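Local coordinates for Ice-binding protein (Leucosporidium, PDB 3UYU) that binds to the surface of ice crystals and inhibits their growth, conferring freeze tolerance with a low thermal hysteresis activity, at residues A[31-36]-A[66-71]; A[16-21]-A[211-216]. The protein carries 2 engineered substitutions. One frame throughout, in Å; residues are numbered along the deposited sequence.

Contact 1: residues A[31-36]-A[66-71]; sequences LGDIGV and MIYAAD. Engineered in segment 66-71: Met-66 (natural residue Leu).
The carboxylate of Asp-33 divides its oxygens between Met-66 and Tyr-68. The backbone N of Met-66 donates to Asp-33 OD1 at 2.8 Å, a nearly straight bond that comes from above the carboxylate plane, while a water whose oxygen lies 2.5 Å from Asp-33 OD2 donates to it. The same water lies 2.6 Å from Tyr-68 OH and so bridges acid and phenol. Asp-33 CG stands beside its own backbone N, anti to the carbonyl carbon (chi1 -64°), which sets OD2 at the edge of the Tyr-68 ring, 3.7 Å from CE2, with the two planes 74° apart. With an alanine here the Met-66 amide is likely to lose this acceptor, and the tyrosine hydroxyl its water-mediated tie.

Three backbone bonds continue the pairing: Ile-34 N to Met-66 O, Tyr-68 N to Ile-34 O (2.9 Å) and Val-36 N to Tyr-68 O. On the face away from the tyrosine, Ile-34 and Ile-67 lie side by side, CG1 against CG1 at 3.7 Å, and Val-36 CG2 rests on Ala-69 CB. The Tyr-68 side chain also touches helix 76-96 and Thr-74 of the second subunit. Met-66 is an engineered selenomethionine. Strands running 9° apart in in-register parallel pairing, with Ile-34 stacked on Ile-67, are characteristic of neighbouring coils in a right-handed beta-helix.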
loop_
_atom_site.group_PDB
_atom_site.type_symbol
_atom_site.label_atom_id
_atom_site.label_comp_id
_atom_site.label_asym_id
_atom_site.label_seq_id
_atom_site.Cartn_x
_atom_site.Cartn_y
_atom_site.Cartn_z
ATOM N N LEU A 31 -2.418 -18.124 -13.103
ATOM C CA LEU A 31 -3.481 -17.170 -13.361
ATOM C C LEU A 31 -3.416 -16.034 -12.358
ATOM O O LEU A 31 -3.701 -16.222 -11.156
ATOM C CB LEU A 31 -4.856 -17.899 -13.236
ATOM C CG LEU A 31 -6.100 -16.995 -13.390
ATOM C CD1 LEU A 31 -6.210 -16.167 -14.600
ATOM C CD2 LEU A 31 -7.370 -17.862 -13.216
ATOM N N GLY A 32 -2.974 -14.881 -12.847
ATOM C CA GLY A 32 -2.708 -13.662 -12.003
ATOM C C GLY A 32 -1.317 -13.178 -12.273
ATOM O O GLY A 32 -0.478 -13.897 -12.845
ATOM N N ASP A 33 -1.068 -11.953 -11.791
ATOM C CA ASP A 33 0.258 -11.328 -12.034
ATOM C C ASP A 33 1.331 -11.949 -11.179
ATOM O O ASP A 33 1.106 -12.478 -10.071
ATOM C CB ASP A 33 0.170 -9.825 -11.713
ATOM C CG ASP A 33 -0.778 -9.092 -12.619
ATOM O OD1 ASP A 33 -1.221 -9.581 -13.692
ATOM O OD2 ASP A 33 -1.163 -7.895 -12.250
ATOM N N ILE A 34 2.576 -11.790 -11.637
ATOM C CA ILE A 34 3.706 -12.148 -10.837
ATOM C C ILE A 34 4.747 -10.978 -10.773
ATOM O O ILE A 34 4.796 -10.122 -11.699
ATOM C CB ILE A 34 4.419 -13.484 -11.287
ATOM C CG1 ILE A 34 5.118 -13.296 -12.635
ATOM C CG2 ILE A 34 3.384 -14.682 -11.353
ATOM C CD1 ILE A 34 6.014 -14.552 -13.073
ATOM N N GLY A 35 5.480 -10.979 -9.665
ATOM C CA GLY A 35 6.450 -9.892 -9.409
ATOM C C GLY A 35 7.606 -10.201 -8.553
ATOM O O GLY A 35 7.542 -11.049 -7.700
ATOM N N VAL A 36 8.744 -9.516 -8.866
ATOM C CA VAL A 36 9.924 -9.559 -8.023
ATOM C C VAL A 36 10.444 -8.175 -7.712
ATOM O O VAL A 36 10.439 -7.327 -8.621
ATOM C CB VAL A 36 11.090 -10.431 -8.589
ATOM C CG1 VAL A 36 10.618 -11.901 -8.788
ATOM C CG2 VAL A 36 11.606 -9.892 -9.852
HETATM N N MSE A 66 0.254 -10.169 -15.999
HETATM C CA MSE A 66 1.505 -9.444 -16.296
HETATM C C MSE A 66 2.595 -9.807 -15.360
HETATM O O MSE A 66 2.382 -10.273 -14.253
HETATM C CB MSE A 66 1.242 -7.928 -16.140
HETATM C CG MSE A 66 0.533 -7.298 -17.270
HETATM SE SE MSE A 66 -1.363 -7.657 -17.243
HETATM C CE MSE A 66 -1.826 -6.318 -18.611
ATOM N N ILE A 67 3.836 -9.546 -15.798
ATOM C CA ILE A 67 5.019 -9.905 -15.036
ATOM C C ILE A 67 5.765 -8.610 -14.787
ATOM O O ILE A 67 6.005 -7.876 -15.721
ATOM C CB ILE A 67 5.962 -10.866 -15.857
ATOM C CG1 ILE A 67 5.154 -12.136 -16.118
ATOM C CG2 ILE A 67 7.254 -11.142 -15.050
ATOM C CD1 ILE A 67 5.679 -13.080 -17.198
ATOM N N TYR A 68 6.142 -8.420 -13.552
ATOM C CA TYR A 68 6.758 -7.126 -13.085
ATOM C C TYR A 68 8.064 -7.418 -12.379
ATOM O O TYR A 68 8.214 -8.358 -11.591
ATOM C CB TYR A 68 5.808 -6.451 -12.072
ATOM C CG TYR A 68 4.489 -6.001 -12.651
ATOM C CD1 TYR A 68 4.396 -4.880 -13.489
ATOM C CD2 TYR A 68 3.299 -6.705 -12.344
ATOM C CE1 TYR A 68 3.190 -4.470 -13.991
ATOM C CE2 TYR A 68 2.101 -6.296 -12.893
ATOM C CZ TYR A 68 2.040 -5.174 -13.730
ATOM O OH TYR A 68 0.839 -4.741 -14.251
ATOM N N ALA A 69 9.069 -6.537 -12.618
ATOM C CA ALA A 69 10.350 -6.606 -11.872
ATOM C C ALA A 69 10.848 -5.219 -11.513
ATOM O O ALA A 69 10.411 -4.256 -12.145
ATOM C CB ALA A 69 11.427 -7.326 -12.733
ATOM N N ALA A 70 11.780 -5.224 -10.539
ATOM C CA ALA A 70 12.178 -3.937 -9.857
ATOM C C ALA A 70 12.921 -2.981 -10.850
ATOM O O ALA A 70 13.002 -1.785 -10.545
ATOM C CB ALA A 70 12.998 -4.193 -8.616
ATOM N N ASP A 71 13.492 -3.500 -11.951
ATOM C CA ASP A 71 14.202 -2.635 -12.936
ATOM C C ASP A 71 13.347 -2.139 -14.090
ATOM O O ASP A 71 13.832 -1.442 -15.019
ATOM C CB ASP A 71 15.477 -3.332 -13.471
ATOM C CG ASP A 71 15.198 -4.710 -14.113
ATOM O OD1 ASP A 71 14.319 -5.485 -13.618
ATOM O OD2 ASP A 71 15.918 -5.089 -15.068
HETATM O O HOH W 1 -1.487 -5.825 -13.690
#

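Contact 2: residues A[16-21]-A[211-216]; sequences ILAKAG and TEVALQ
Thr-211 O is the acceptor shared by two successive amides of the turn that follows strand 16-18. Ala-20 N makes the sound bond, 2.8 Å to Thr-211 O with 152° at the hydrogen, coming from above the carbonyl plane; Lys-19 N adds a weak, bent one to the same oxygen. The methyl groups of Ala-18 and Ala-20 also approach this carbonyl, Ala-20 CB lying 3.3 Å from Thr-211 O. Beyond the turn the direction of donation reverses, and Val-213 N gives a nearly straight bond of 3.0 Å to Gly-21 O.

The carboxylate of Glu-212 folds back over the backbone of Gly-21. Its CG is anti to the backbone N (chi1 175°) and the chain bends at chi2, bringing OE1 to 3.1 Å from Gly-21 CA. A side chain on Gly-21 would run into that oxygen, and at these backbone angles a CB would also press on the carbonyl O of Ala-20. One water donates to both Glu-212 OE1 and Ala-20 O, joining acid and turn. The Lys-19 amine points elsewhere, to a salt bridge with Glu-88 of helix 76-96.

The apolar packing lies on the other side of strand 212-216. Ile-16 CG2 sits against both methyls of Val-213, the two side chains crossing obliquely, and Ile-16 CD1 meets Leu-215 CD1 tip to tip at 3.8 Å. Ala-18 CB fills in beside Val-213 CG2. Ala-214, an inferred ice-binding position, points away from this interior. The strand axes are 7.0 Å apart at closest, with 138° between their directions: in this right-handed beta-helix strand 16-18 lies on one face, and the corner after it leads into strand 21-25, the neighbour of 212-216 on another face, with hydrophobic core between the two and the presumed ice-binding surface outside.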
loop_
_atom_site.group_PDB
_atom_site.type_symbol
_atom_site.label_atom_id
_atom_site.label_comp_id
_atom_site.label_asym_id
_atom_site.label_seq_id
_atom_site.Cartn_x
_atom_site.Cartn_y
_atom_site.Cartn_z
ATOM N N ILE A 16 1.956 -14.546 -7.469
ATOM C CA ILE A 16 3.250 -14.883 -6.897
ATOM C C ILE A 16 4.027 -13.557 -6.760
ATOM O O ILE A 16 4.064 -12.768 -7.719
ATOM C CB ILE A 16 4.048 -15.823 -7.857
ATOM C CG1 ILE A 16 3.272 -17.109 -8.122
ATOM C CG2 ILE A 16 5.349 -16.234 -7.190
ATOM C CD1 ILE A 16 4.007 -18.043 -9.100
ATOM N N LEU A 17 4.565 -13.323 -5.574
ATOM C CA LEU A 17 5.425 -12.171 -5.324
ATOM C C LEU A 17 6.622 -12.638 -4.545
ATOM O O LEU A 17 6.466 -13.344 -3.588
ATOM C CB LEU A 17 4.652 -11.094 -4.523
ATOM C CG LEU A 17 5.385 -9.746 -4.309
ATOM C CD1 LEU A 17 5.523 -8.968 -5.617
ATOM C CD2 LEU A 17 4.541 -8.919 -3.341
ATOM N N ALA A 18 7.830 -12.264 -4.996
ATOM C CA ALA A 18 9.042 -12.745 -4.354
ATOM C C ALA A 18 10.084 -11.657 -4.321
ATOM O O ALA A 18 10.094 -10.803 -5.151
ATOM C CB ALA A 18 9.621 -14.036 -5.057
ATOM N N LYS A 19 10.977 -11.761 -3.369
ATOM C CA LYS A 19 12.030 -10.710 -3.261
ATOM C C LYS A 19 13.276 -11.027 -4.048
ATOM O O LYS A 19 13.989 -10.106 -4.474
ATOM C CB LYS A 19 12.374 -10.498 -1.780
ATOM C CG LYS A 19 11.228 -9.765 -0.999
ATOM C CD LYS A 19 11.650 -9.365 0.407
ATOM C CE LYS A 19 12.503 -8.143 0.307
ATOM N NZ LYS A 19 12.747 -7.773 1.781
ATOM N N ALA A 20 13.579 -12.310 -4.218
ATOM C CA ALA A 20 14.869 -12.729 -4.772
ATOM C C ALA A 20 14.795 -13.320 -6.165
ATOM O O ALA A 20 15.738 -13.267 -6.917
ATOM C CB ALA A 20 15.524 -13.748 -3.850
ATOM N N GLY A 21 13.644 -13.897 -6.507
ATOM C CA GLY A 21 13.473 -14.508 -7.825
ATOM C C GLY A 21 12.305 -15.470 -7.931
ATOM O O GLY A 21 11.754 -15.884 -6.899
ATOM N N THR A 211 12.075 -14.607 -0.076
ATOM C CA THR A 211 13.262 -14.977 -0.901
ATOM C C THR A 211 12.805 -15.412 -2.272
ATOM O O THR A 211 12.404 -14.599 -3.061
ATOM C CB THR A 211 14.228 -15.989 -0.156
ATOM O OG1 THR A 211 13.592 -17.249 0.062
ATOM C CG2 THR A 211 14.672 -15.503 1.180
ATOM N N GLU A 212 12.913 -16.706 -2.601
ATOM C CA GLU A 212 12.707 -17.239 -3.977
ATOM C C GLU A 212 11.529 -18.222 -4.048
ATOM O O GLU A 212 11.254 -18.953 -3.088
ATOM C CB GLU A 212 14.009 -18.018 -4.352
ATOM C CG GLU A 212 13.988 -18.748 -5.677
ATOM C CD GLU A 212 14.490 -17.904 -6.848
ATOM O OE1 GLU A 212 15.099 -16.842 -6.556
ATOM O OE2 GLU A 212 14.303 -18.307 -8.044
ATOM N N VAL A 213 10.902 -18.222 -5.205
ATOM C CA VAL A 213 9.823 -19.213 -5.525
ATOM C C VAL A 213 10.246 -20.046 -6.720
ATOM O O VAL A 213 10.628 -19.503 -7.764
ATOM C CB VAL A 213 8.469 -18.496 -5.809
ATOM C CG1 VAL A 213 7.381 -19.527 -6.296
ATOM C CG2 VAL A 213 8.034 -17.731 -4.578
ATOM N N ALA A 214 10.259 -21.379 -6.546
ATOM C CA ALA A 214 10.541 -22.245 -7.659
ATOM C C ALA A 214 9.292 -23.046 -8.060
ATOM O O ALA A 214 8.675 -23.718 -7.191
ATOM C CB ALA A 214 11.686 -23.192 -7.295
ATOM N N LEU A 215 8.936 -22.951 -9.337
ATOM C CA LEU A 215 7.760 -23.663 -9.888
ATOM C C LEU A 215 8.300 -24.824 -10.740
ATOM O O LEU A 215 9.194 -24.614 -11.560
ATOM C CB LEU A 215 6.976 -22.771 -10.787
ATOM C CG LEU A 215 6.498 -21.523 -10.012
ATOM C CD1 LEU A 215 5.843 -20.729 -11.041
ATOM C CD2 LEU A 215 5.582 -21.827 -8.752
ATOM N N GLN A 216 7.728 -26.002 -10.570
ATOM C CA GLN A 216 8.067 -27.176 -11.431
ATOM C C GLN A 216 6.760 -27.631 -12.124
ATOM O O GLN A 216 5.923 -28.332 -11.505
ATOM C CB GLN A 216 8.660 -28.260 -10.545
ATOM C CG GLN A 216 9.996 -27.959 -9.949
ATOM C CD GLN A 216 10.484 -28.982 -8.923
ATOM O OE1 GLN A 216 9.898 -30.080 -8.717
ATOM N NE2 GLN A 216 11.578 -28.628 -8.234
HETATM O O HOH W 2 17.645 -15.626 -6.978
#

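The two contacts lie on the same side of the chain's centre, their own centres 11 Å apart. They share a face of the beta-helix: strand 16-18 of contact 2 pairs in parallel with strand 34-36 of contact 1, which in turn pairs with 67-69. Gly-35 is the junction, its N 3.0 Å from Ile-16 O and its O 3.0 Å from Ala-18 N, both probable hydrogen bonds. Along the chain, 16-21 comes first, then 31-36 and 66-71, and 211-216 last. Contact 1 therefore stacks coils built early in the chain, whereas contact 2 brings a late strand, part of the inferred ice-binding sheet, against the first coil.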